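Long-range contacts in CysE, serine acetyltransferase (Brucella abortus, PDB 4HZD), which transfers the acetyl group of acetyl-coenzyme A to L-serine, a step on the way to cysteine, and is held here with coenzyme A: residues F150-H155 and T170-G175; S185-V190 and G209-A214; A216-N221 and S228-G233. All blocks are in the same frame, centred on the assembly; numbering follows the deposited sequence.

Contact 1 of 3, residues F150-H155 and T170-G175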
loop_
_atom_site.group_PDB
_atom_site.type_symbol
_atom_site.label_atom_id
_atom_site.label_comp_id
_atom_site.label_asym_id
_atom_site.label_seq_id
_atom_site.Cartn_x
_atom_site.Cartn_y
_atom_site.Cartn_z
ATOM N N PHE A 150 8.608 11.815 11.870
ATOM C CA PHE A 150 9.212 13.149 11.943
ATOM C C PHE A 150 10.419 13.222 12.892
ATOM O O PHE A 150 11.071 14.270 12.974
ATOM C CB PHE A 150 8.168 14.241 12.323
ATOM C CG PHE A 150 6.914 14.211 11.483
ATOM C CD1 PHE A 150 6.958 13.881 10.101
ATOM C CD2 PHE A 150 5.659 14.528 12.060
ATOM C CE1 PHE A 150 5.809 13.882 9.324
ATOM C CE2 PHE A 150 4.497 14.487 11.279
ATOM C CZ PHE A 150 4.575 14.181 9.920
ATOM N N GLN A 151 10.682 12.118 13.597
ATOM C CA GLN A 151 11.773 12.008 14.604
ATOM C C GLN A 151 11.657 13.026 15.722
ATOM O O GLN A 151 12.676 13.476 16.296
ATOM C CB GLN A 151 13.160 12.028 13.929
ATOM C CG GLN A 151 13.350 10.836 12.967
ATOM C CD GLN A 151 12.670 11.039 11.611
ATOM O OE1 GLN A 151 12.843 12.075 10.958
ATOM N NE2 GLN A 151 11.925 10.038 11.168
ATOM N N THR A 152 10.409 13.395 16.031
ATOM C CA THR A 152 10.088 14.381 17.061
ATOM C C THR A 152 9.233 13.647 18.074
ATOM O O THR A 152 8.112 13.211 17.761
ATOM C CB THR A 152 9.310 15.589 16.483
ATOM O OG1 THR A 152 8.224 15.103 15.703
ATOM C CG2 THR A 152 10.190 16.420 15.520
ATOM N N ASP A 153 9.781 13.443 19.262
ATOM C CA ASP A 153 9.072 12.719 20.331
ATOM C C ASP A 153 8.571 13.786 21.317
ATOM O O ASP A 153 9.324 14.293 22.174
ATOM C CB ASP A 153 9.983 11.652 20.976
ATOM C CG ASP A 153 9.361 11.005 22.172
ATOM O OD1 ASP A 153 8.320 11.538 22.598
ATOM O OD2 ASP A 153 9.873 9.962 22.681
ATOM N N ILE A 154 7.317 14.164 21.148
ATOM C CA ILE A 154 6.704 15.219 21.978
ATOM C C ILE A 154 5.564 14.602 22.774
ATOM O O ILE A 154 4.588 14.090 22.187
ATOM C CB ILE A 154 6.196 16.390 21.111
ATOM C CG1 ILE A 154 7.314 16.896 20.181
ATOM C CG2 ILE A 154 5.628 17.505 21.979
ATOM C CD1 ILE A 154 6.938 17.943 19.141
ATOM N N HIS A 155 5.667 14.627 24.105
ATOM C CA HIS A 155 4.582 14.109 24.913
ATOM C C HIS A 155 3.313 14.917 24.712
ATOM O O HIS A 155 3.360 16.146 24.686
ATOM C CB HIS A 155 4.948 14.061 26.388
ATOM C CG HIS A 155 3.986 13.240 27.207
ATOM N ND1 HIS A 155 2.756 13.688 27.565
ATOM C CD2 HIS A 155 4.083 11.944 27.693
ATOM C CE1 HIS A 155 2.129 12.730 28.275
ATOM N NE2 HIS A 155 2.947 11.684 28.368
ATOM N N THR A 170 14.998 16.852 13.571
ATOM C CA THR A 170 15.377 15.481 13.924
ATOM C C THR A 170 15.935 15.352 15.362
ATOM O O THR A 170 16.930 15.981 15.702
ATOM C CB THR A 170 16.497 14.976 12.995
ATOM O OG1 THR A 170 16.174 15.257 11.626
ATOM C CG2 THR A 170 16.814 13.450 13.259
ATOM N N GLY A 171 15.330 14.487 16.179
ATOM C CA GLY A 171 15.906 14.115 17.481
ATOM C C GLY A 171 15.286 14.907 18.634
ATOM O O GLY A 171 15.681 14.745 19.772
ATOM N N LEU A 172 14.331 15.780 18.319
ATOM C CA LEU A 172 13.613 16.501 19.344
ATOM C C LEU A 172 12.884 15.601 20.313
ATOM O O LEU A 172 12.137 14.712 19.914
ATOM C CB LEU A 172 12.621 17.515 18.739
ATOM C CG LEU A 172 11.799 18.383 19.711
ATOM C CD1 LEU A 172 12.671 19.415 20.437
ATOM C CD2 LEU A 172 10.684 19.100 18.966
ATOM N N VAL A 173 13.115 15.866 21.595
ATOM C CA VAL A 173 12.390 15.244 22.684
ATOM C C VAL A 173 11.837 16.332 23.638
ATOM O O VAL A 173 12.572 17.198 24.160
ATOM C CB VAL A 173 13.262 14.229 23.479
ATOM C CG1 VAL A 173 12.492 13.678 24.662
ATOM C CG2 VAL A 173 13.772 13.074 22.616
ATOM N N VAL A 174 10.534 16.269 23.888
ATOM C CA VAL A 174 9.871 17.185 24.798
ATOM C C VAL A 174 9.034 16.380 25.793
ATOM O O VAL A 174 8.103 15.635 25.408
ATOM C CB VAL A 174 8.986 18.181 24.029
ATOM C CG1 VAL A 174 8.214 19.135 24.955
ATOM C CG2 VAL A 174 9.835 18.923 23.005
ATOM N N GLY A 175 9.355 16.571 27.066
ATOM C CA GLY A 175 8.699 15.869 28.143
ATOM C C GLY A 175 7.292 16.332 28.474
ATOM O O GLY A 175 6.843 17.412 28.092
HETATM O O HOH W 1 13.129 12.301 18.699
HETATM O O HOH W 2 8.460 12.727 24.997
#

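Contact 2 of 3, residues S185-V190 and G209-A214. With COA (coenzyme A), chain C.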
loop_
_atom_site.group_PDB
_atom_site.type_symbol
_atom_site.label_atom_id
_atom_site.label_comp_id
_atom_site.label_asym_id
_atom_site.label_seq_id
_atom_site.Cartn_x
_atom_site.Cartn_y
_atom_site.Cartn_z
ATOM N N SER A 185 12.193 29.487 18.657
ATOM C CA SER A 185 12.828 28.677 17.615
ATOM C C SER A 185 13.639 27.572 18.257
ATOM O O SER A 185 14.452 27.820 19.174
ATOM C CB SER A 185 13.722 29.515 16.700
ATOM O OG SER A 185 12.939 30.500 16.047
ATOM N N ILE A 186 13.410 26.334 17.802
ATOM C CA ILE A 186 14.097 25.161 18.349
ATOM C C ILE A 186 14.757 24.354 17.215
ATOM O O ILE A 186 14.123 24.040 16.201
ATOM C CB ILE A 186 13.145 24.248 19.172
ATOM C CG1 ILE A 186 12.357 25.036 20.242
ATOM C CG2 ILE A 186 13.904 23.072 19.811
ATOM C CD1 ILE A 186 11.418 24.181 21.067
ATOM N N LEU A 187 16.025 24.007 17.381
ATOM C CA LEU A 187 16.701 23.222 16.353
ATOM C C LEU A 187 16.634 21.702 16.591
ATOM O O LEU A 187 16.024 21.273 17.543
ATOM C CB LEU A 187 18.120 23.780 16.098
ATOM C CG LEU A 187 17.846 24.792 14.950
ATOM C CD1 LEU A 187 17.722 26.236 15.405
ATOM C CD2 LEU A 187 18.778 24.605 13.766
ATOM N N HIS A 188 17.208 20.905 15.692
ATOM C CA HIS A 188 17.310 19.431 15.868
ATOM C C HIS A 188 18.251 19.075 17.007
ATOM O O HIS A 188 19.124 19.881 17.394
ATOM C CB HIS A 188 17.870 18.791 14.609
ATOM C CG HIS A 188 19.191 19.385 14.184
ATOM N ND1 HIS A 188 19.291 20.647 13.711
ATOM C CD2 HIS A 188 20.488 18.860 14.196
ATOM C CE1 HIS A 188 20.578 20.917 13.412
ATOM N NE2 HIS A 188 21.318 19.824 13.723
ATOM N N GLY A 189 18.061 17.868 17.529
ATOM C CA GLY A 189 18.872 17.288 18.616
ATOM C C GLY A 189 18.583 17.925 19.976
ATOM O O GLY A 189 19.373 17.801 20.893
ATOM N N VAL A 190 17.453 18.601 20.093
ATOM C CA VAL A 190 17.120 19.326 21.334
ATOM C C VAL A 190 16.274 18.474 22.278
ATOM O O VAL A 190 15.316 17.813 21.839
ATOM C CB VAL A 190 16.475 20.689 21.064
ATOM C CG1 VAL A 190 15.860 21.256 22.353
ATOM C CG2 VAL A 190 17.539 21.651 20.521
ATOM N N GLY A 209 10.244 34.174 22.618
ATOM C CA GLY A 209 11.386 34.727 21.894
ATOM C C GLY A 209 12.703 33.982 21.989
ATOM O O GLY A 209 13.693 34.403 21.399
ATOM N N VAL A 210 12.715 32.872 22.718
ATOM C CA VAL A 210 13.927 32.046 22.889
ATOM C C VAL A 210 14.362 31.324 21.592
ATOM O O VAL A 210 13.529 30.858 20.801
ATOM C CB VAL A 210 13.748 31.047 24.078
ATOM C CG1 VAL A 210 14.856 29.993 24.150
ATOM C CG2 VAL A 210 13.692 31.810 25.401
ATOM N N LEU A 211 15.672 31.278 21.379
ATOM C CA LEU A 211 16.293 30.389 20.417
ATOM C C LEU A 211 17.111 29.285 21.117
ATOM O O LEU A 211 17.976 29.547 21.973
ATOM C CB LEU A 211 17.147 31.195 19.431
ATOM C CG LEU A 211 18.202 30.498 18.564
ATOM C CD1 LEU A 211 17.542 29.583 17.542
ATOM C CD2 LEU A 211 19.078 31.548 17.871
ATOM N N ILE A 212 16.830 28.032 20.740
ATOM C CA ILE A 212 17.560 26.897 21.255
ATOM C C ILE A 212 18.335 26.207 20.149
ATOM O O ILE A 212 17.738 25.644 19.192
ATOM C CB ILE A 212 16.635 25.910 21.992
ATOM C CG1 ILE A 212 15.657 26.671 22.918
ATOM C CG2 ILE A 212 17.445 24.804 22.690
ATOM C CD1 ILE A 212 14.686 25.785 23.698
ATOM N N GLY A 213 19.663 26.262 20.284
ATOM C CA GLY A 213 20.595 25.763 19.275
ATOM C C GLY A 213 20.664 24.245 19.176
ATOM O O GLY A 213 20.185 23.538 20.080
ATOM N N ALA A 214 21.290 23.744 18.105
ATOM C CA ALA A 214 21.290 22.303 17.786
ATOM C C ALA A 214 21.928 21.462 18.860
ATOM O O ALA A 214 23.026 21.787 19.368
ATOM C CB ALA A 214 21.996 22.028 16.454
HETATM N N1A COA C . 29.649 26.141 22.623
HETATM C C2A COA C . 30.621 26.580 23.452
HETATM N N3A COA C . 31.030 27.866 23.499
HETATM C C4A COA C . 30.478 28.801 22.673
HETATM C C5A COA C . 29.423 28.400 21.728
HETATM C C6A COA C . 29.019 26.967 21.749
HETATM N N6A COA C . 28.052 26.487 20.924
HETATM N N7A COA C . 29.074 29.522 21.058
HETATM C C8A COA C . 29.832 30.550 21.529
HETATM N N9A COA C . 30.668 30.110 22.489
HETATM C C1B COA C . 31.671 30.892 23.261
HETATM C C2B COA C . 32.852 31.317 22.400
HETATM O O2B COA C . 33.823 30.274 22.298
HETATM C C3B COA C . 33.374 32.525 23.155
HETATM O O3B COA C . 34.313 32.117 24.170
HETATM P P3B COA C . 35.710 32.900 24.442
HETATM O O7A COA C . 35.258 34.344 24.555
HETATM O O8A COA C . 36.575 32.593 23.236
HETATM O O9A COA C . 36.258 32.291 25.721
HETATM C C4B COA C . 32.115 33.131 23.787
HETATM O O4B COA C . 31.127 32.091 23.820
HETATM C C5B COA C . 31.566 34.311 22.988
HETATM O O5B COA C . 31.186 33.866 21.682
HETATM P P1A COA C . 30.232 34.731 20.708
HETATM O O1A COA C . 30.190 34.006 19.378
HETATM O O2A COA C . 30.678 36.179 20.767
HETATM O O3A COA C . 28.789 34.611 21.445
HETATM P P2A COA C . 27.354 34.703 20.696
HETATM O O4A COA C . 27.494 35.662 19.540
HETATM O O5A COA C . 26.276 34.948 21.732
HETATM O O6A COA C . 27.155 33.204 20.105
HETATM C CBP COA C . 25.435 31.482 19.627
HETATM C CCP COA C . 26.050 32.837 19.261
HETATM C CDP COA C . 26.082 30.942 20.894
HETATM C CEP COA C . 23.944 31.723 19.885
HETATM C CAP COA C . 25.656 30.507 18.437
HETATM O OAP COA C . 27.053 30.382 18.088
HETATM C C9P COA C . 25.086 29.113 18.626
HETATM O O9P COA C . 25.812 28.160 18.908
HETATM N N8P COA C . 23.767 29.006 18.458
HETATM C C7P COA C . 23.119 27.865 17.849
HETATM C C6P COA C . 23.009 27.981 16.330
HETATM C C5P COA C . 22.695 26.622 15.742
HETATM O O5P COA C . 22.409 25.684 16.474
HETATM N N4P COA C . 22.756 26.549 14.400
HETATM C C3P COA C . 22.681 25.336 13.601
HETATM C C2P COA C . 22.347 25.655 12.146
HETATM S S1P COA C . 21.793 24.146 11.320
#

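Contact 3 of 3, residues A216-N221 and S228-G233. With COA (coenzyme A), chain C.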
loop_
_atom_site.group_PDB
_atom_site.type_symbol
_atom_site.label_atom_id
_atom_site.label_comp_id
_atom_site.label_asym_id
_atom_site.label_seq_id
_atom_site.Cartn_x
_atom_site.Cartn_y
_atom_site.Cartn_z
ATOM N N ALA A 216 21.196 20.999 21.965
ATOM C CA ALA A 216 21.114 21.428 23.357
ATOM C C ALA A 216 20.243 20.482 24.212
ATOM O O ALA A 216 19.173 20.022 23.755
ATOM C CB ALA A 216 20.574 22.848 23.433
ATOM N N LYS A 217 20.699 20.173 25.432
ATOM C CA LYS A 217 19.867 19.496 26.427
ATOM C C LYS A 217 19.497 20.465 27.538
ATOM O O LYS A 217 20.394 21.034 28.199
ATOM C CB LYS A 217 20.572 18.276 27.056
ATOM C CG LYS A 217 21.656 17.637 26.203
ATOM C CD LYS A 217 21.103 16.657 25.197
ATOM C CE LYS A 217 22.215 16.259 24.231
ATOM N NZ LYS A 217 21.693 16.264 22.835
ATOM N N ILE A 218 18.198 20.656 27.763
ATOM C CA ILE A 218 17.711 21.525 28.825
ATOM C C ILE A 218 16.953 20.584 29.778
ATOM O O ILE A 218 15.974 19.913 29.371
ATOM C CB ILE A 218 16.866 22.681 28.279
ATOM C CG1 ILE A 218 17.669 23.455 27.213
ATOM C CG2 ILE A 218 16.430 23.614 29.397
ATOM C CD1 ILE A 218 16.897 24.543 26.488
ATOM N N LEU A 219 17.447 20.458 31.020
ATOM C CA LEU A 219 16.999 19.338 31.890
ATOM C C LEU A 219 16.530 19.802 33.240
ATOM O O LEU A 219 17.292 20.440 33.952
ATOM C CB LEU A 219 18.096 18.301 32.100
ATOM C CG LEU A 219 18.816 17.770 30.867
ATOM C CD1 LEU A 219 19.966 16.889 31.323
ATOM C CD2 LEU A 219 17.829 17.015 29.980
ATOM N N GLY A 220 15.294 19.449 33.595
ATOM C CA GLY A 220 14.711 19.818 34.893
ATOM C C GLY A 220 13.556 20.788 34.745
ATOM O O GLY A 220 13.319 21.326 33.668
ATOM N N ASN A 221 12.831 20.982 35.835
ATOM C CA ASN A 221 11.854 22.050 35.952
ATOM C C ASN A 221 12.563 23.415 36.142
ATOM O O ASN A 221 12.576 23.996 37.234
ATOM C CB ASN A 221 10.891 21.753 37.096
ATOM C CG ASN A 221 9.755 22.726 37.146
ATOM O OD1 ASN A 221 9.502 23.438 36.178
ATOM N ND2 ASN A 221 9.064 22.781 38.276
ATOM N N SER A 228 16.257 34.848 25.547
ATOM C CA SER A 228 17.565 34.217 25.695
ATOM C C SER A 228 17.848 33.223 24.599
ATOM O O SER A 228 16.913 32.736 23.926
ATOM C CB SER A 228 17.690 33.589 27.075
ATOM O OG SER A 228 17.590 34.640 28.033
ATOM N N LYS A 229 19.140 32.940 24.421
ATOM C CA LYS A 229 19.629 32.024 23.401
ATOM C C LYS A 229 20.514 30.918 23.984
ATOM O O LYS A 229 21.400 31.171 24.808
ATOM C CB LYS A 229 20.381 32.770 22.300
ATOM C CG LYS A 229 19.559 33.795 21.530
ATOM C CD LYS A 229 20.475 34.689 20.701
ATOM C CE LYS A 229 19.696 35.636 19.782
ATOM N NZ LYS A 229 18.383 36.033 20.374
ATOM N N ILE A 230 20.251 29.687 23.551
ATOM C CA ILE A 230 21.024 28.527 23.992
ATOM C C ILE A 230 21.908 28.070 22.845
ATOM O O ILE A 230 21.423 27.596 21.804
ATOM C CB ILE A 230 20.123 27.370 24.548
ATOM C CG1 ILE A 230 19.013 27.884 25.480
ATOM C CG2 ILE A 230 20.951 26.234 25.176
ATOM C CD1 ILE A 230 19.428 28.307 26.882
ATOM N N ALA A 231 23.213 28.241 23.011
ATOM C CA ALA A 231 24.162 27.877 21.948
ATOM C C ALA A 231 24.108 26.389 21.614
ATOM O O ALA A 231 23.677 25.584 22.435
ATOM C CB ALA A 231 25.581 28.277 22.334
ATOM N N ALA A 232 24.565 26.017 20.418
ATOM C CA ALA A 232 24.524 24.611 19.993
ATOM C C ALA A 232 25.291 23.790 21.018
ATOM O O ALA A 232 26.327 24.245 21.549
ATOM C CB ALA A 232 25.176 24.444 18.617
ATOM N N GLY A 233 24.787 22.600 21.321
ATOM C CA GLY A 233 25.478 21.676 22.213
ATOM C C GLY A 233 25.544 21.998 23.707
ATOM O O GLY A 233 26.174 21.261 24.458
HETATM N N1A COA C . 29.649 26.141 22.623
HETATM C C2A COA C . 30.621 26.580 23.452
HETATM N N3A COA C . 31.030 27.866 23.499
HETATM C C4A COA C . 30.478 28.801 22.673
HETATM C C5A COA C . 29.423 28.400 21.728
HETATM C C6A COA C . 29.019 26.967 21.749
HETATM N N6A COA C . 28.052 26.487 20.924
HETATM N N7A COA C . 29.074 29.522 21.058
HETATM C C8A COA C . 29.832 30.550 21.529
HETATM N N9A COA C . 30.668 30.110 22.489
HETATM C C1B COA C . 31.671 30.892 23.261
HETATM C C2B COA C . 32.852 31.317 22.400
HETATM O O2B COA C . 33.823 30.274 22.298
HETATM C C3B COA C . 33.374 32.525 23.155
HETATM O O3B COA C . 34.313 32.117 24.170
HETATM P P3B COA C . 35.710 32.900 24.442
HETATM O O7A COA C . 35.258 34.344 24.555
HETATM O O8A COA C . 36.575 32.593 23.236
HETATM O O9A COA C . 36.258 32.291 25.721
HETATM C C4B COA C . 32.115 33.131 23.787
HETATM O O4B COA C . 31.127 32.091 23.820
HETATM C C5B COA C . 31.566 34.311 22.988
HETATM O O5B COA C . 31.186 33.866 21.682
HETATM P P1A COA C . 30.232 34.731 20.708
HETATM O O1A COA C . 30.190 34.006 19.378
HETATM O O2A COA C . 30.678 36.179 20.767
HETATM O O3A COA C . 28.789 34.611 21.445
HETATM P P2A COA C . 27.354 34.703 20.696
HETATM O O4A COA C . 27.494 35.662 19.540
HETATM O O5A COA C . 26.276 34.948 21.732
HETATM O O6A COA C . 27.155 33.204 20.105
HETATM C CBP COA C . 25.435 31.482 19.627
HETATM C CCP COA C . 26.050 32.837 19.261
HETATM C CDP COA C . 26.082 30.942 20.894
HETATM C CEP COA C . 23.944 31.723 19.885
HETATM C CAP COA C . 25.656 30.507 18.437
HETATM O OAP COA C . 27.053 30.382 18.088
HETATM C C9P COA C . 25.086 29.113 18.626
HETATM O O9P COA C . 25.812 28.160 18.908
HETATM N N8P COA C . 23.767 29.006 18.458
HETATM C C7P COA C . 23.119 27.865 17.849
HETATM C C6P COA C . 23.009 27.981 16.330
HETATM C C5P COA C . 22.695 26.622 15.742
HETATM O O5P COA C . 22.409 25.684 16.474
HETATM N N4P COA C . 22.756 26.549 14.400
HETATM C C3P COA C . 22.681 25.336 13.601
HETATM C C2P COA C . 22.347 25.655 12.146
HETATM S S1P COA C . 21.793 24.146 11.320
#

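Contact 1 of 3, residues F150-H155 and T170-G175
Thr170 meets Gln151 through methyl and methylene. Its CG2 lies 4.0 Å from Gln151 CB. Their polar ends share one partner, since Lys116 NZ bonds both Gln151 OE1 and Thr170 OG1. Gly171 then gives its N-H to Gln151 O, a somewhat bent bond (2.8 Å, 151°). The positive phi of Gly171 suits a glycine. From here the chains run as parallel strands, 152-154 beside 172-174, neighbouring rungs on one side of the left-handed beta-helix. Leu172 O takes the N-H of Asp153 at 2.8 Å. A water donates to both Leu172 O and Gln151 O, so each carbonyl is gripped twice. With CG anti to the backbone N (chi1 -179°), Leu172 sends CD2 to Ile154 CD1 at 3.9 Å, and the two side chains cross obliquely. Val173 pairs with Asp153 on the other face of the sheet. Its CA-H points at Asp153 O, 3.3 Å from CA. The same oxygen accepts the N-H of Val174. Val174 lies alongside Ile154, pointing the same way, with CB 4.0 Å from Ile154 CG2. Its carbonyl receives His155 N in a nearly straight bond (177°). Gly175 closes the pairing, its carbonyl carbon 3.9 Å from His155 CB. Thr152, Ile154, Leu172 and Val174 thus form a mainly apolar face, to which Thr152 gives its methyl while its OG1 bonds Ser146. Helix 116-132 also covers this face through Thr152 and Ile154. Asp153 lies on the opposite face. Its OD2 bonds His168 ND1 of the second subunit and its OD1 bonds Gln143. The contrast rests on Asp153: behind the apolar packing stands a buried carboxylate, fixed by several bonds, that ties this rung to a histidine of a neighbouring subunit.

Contact 2 of 3, residues S185-V190 and G209-A214
Ser185 pairs with Leu211 and Ile186 with Ile212, all four in parallel strands, with CA atoms 4.8 Å apart in each pair. These are successive rungs on one side of the left-handed parallel beta-helix. Three backbone hydrogen bonds join them: Ser185 N to Val210 O, Ile212 N to Ser185 O, and Leu187 N to Ile212 O. The last is the most bent, at 149°. Beyond Leu187 the regular strand pairing ends, but contact continues through the turn, His188 O against the CA-H of Ala214. Val190 sets both its methyls against CG2 of Ile212, the side chains crossing at about a right angle (CG2 to CG2 3.8 Å). The other neighbour of Val190 CG2 is the carbonyl oxygen of Gly213, only 3.3 Å away. Ile186 and Ile212 stack in register towards the interior of the coil; Ile230 extends the row beyond Ile212, and Leu172, from another side, packs against Ile186. The opposite face carries Ser185 and Leu211, with Leu211 CD1 over Ser185 CB. Ser185 OG itself is bonded to Arg101. Leu187 spans two neighbours: CD1 lies 4.0 Å from Leu211 CD1, while CD2 faces the thiol end of coenzyme A. His188 has CG between its backbone N and carbonyl carbon (chi1 55°), and this folds the ring back over Ala214. The methyl of Ala214 sits 3.4 Å above one ring face, offset towards the rim, in a CH-pi contact. The sulfur S1P approaches the ring at its edge. NE2 of His188 is bonded to Thr191 of the third subunit, and the ring meets that of His168 nearly perpendicularly, so its orientation is well defined. At the end of the second segment, Ala214 N donates to O5P of coenzyme A at 2.8 Å and 170°.

Contact 3 of 3, residues A216-N221 and S228-G233
Ala216 and Ile218 both meet Ile230, and those three side chains carry the contact. No hydrogen bond joins the two segments. Ile230 offers a different branch to each partner. Its CG2 is anti to the backbone N and touches the methyl of Ala216 at 3.8 Å. Its CG1 lies beside the backbone N and meets Ile218 CD1 at 4.1 Å. Ile218 makes that reach with an extended end (chi2 174°), whereas the end of Ile230 is folded (chi2 -75°). The two isoleucines meet at a slant. Beyond Ile230 the chain turns to the ligand. Ala231 has its CB against coenzyme A. Ala232 holds the ligand with its backbone: its N donates to O9P, and its O accepts from N6A of the adenine, each at 2.9 Å. Ala232 also belongs to a magnesium site with Ser234 and Gly248. Strands 217-219 and 229-230 lie on two different sides of the beta-helix, with strand 223-224 between them in the chain, so their isoleucines meet inside the coil. Ile212 of strand 211-212 and Val236 of strand 235-236 pack against both isoleucines there, and Val246 of strand 244-247 adds to the packing on Ile230.

How the contacts relate
The three contacts climb the beta-helix in chain order. Contact 1 touches contact 2, centres 12 Å apart, through the probable bond from Val173 N to Val190 O (2.9 Å). Contacts 2 and 3 have centres 8 Å apart and share a sheet, in which strands 211-212 and 229-230 are neighbours; Gly213 N and Ile230 O stand 2.7 Å apart. Contacts 1 and 3 do not touch: centres are 15 Å apart, nearest atoms about 7 Å, though both reach the sheet of strands 152-154, 172-174 and 217-219. Contacts 2 and 3 grip the same coenzyme A at different points, and Lys197 of the third subunit adds a bond. In contact 1, the Val173 side chain is about 4 Å from a bound coenzyme A.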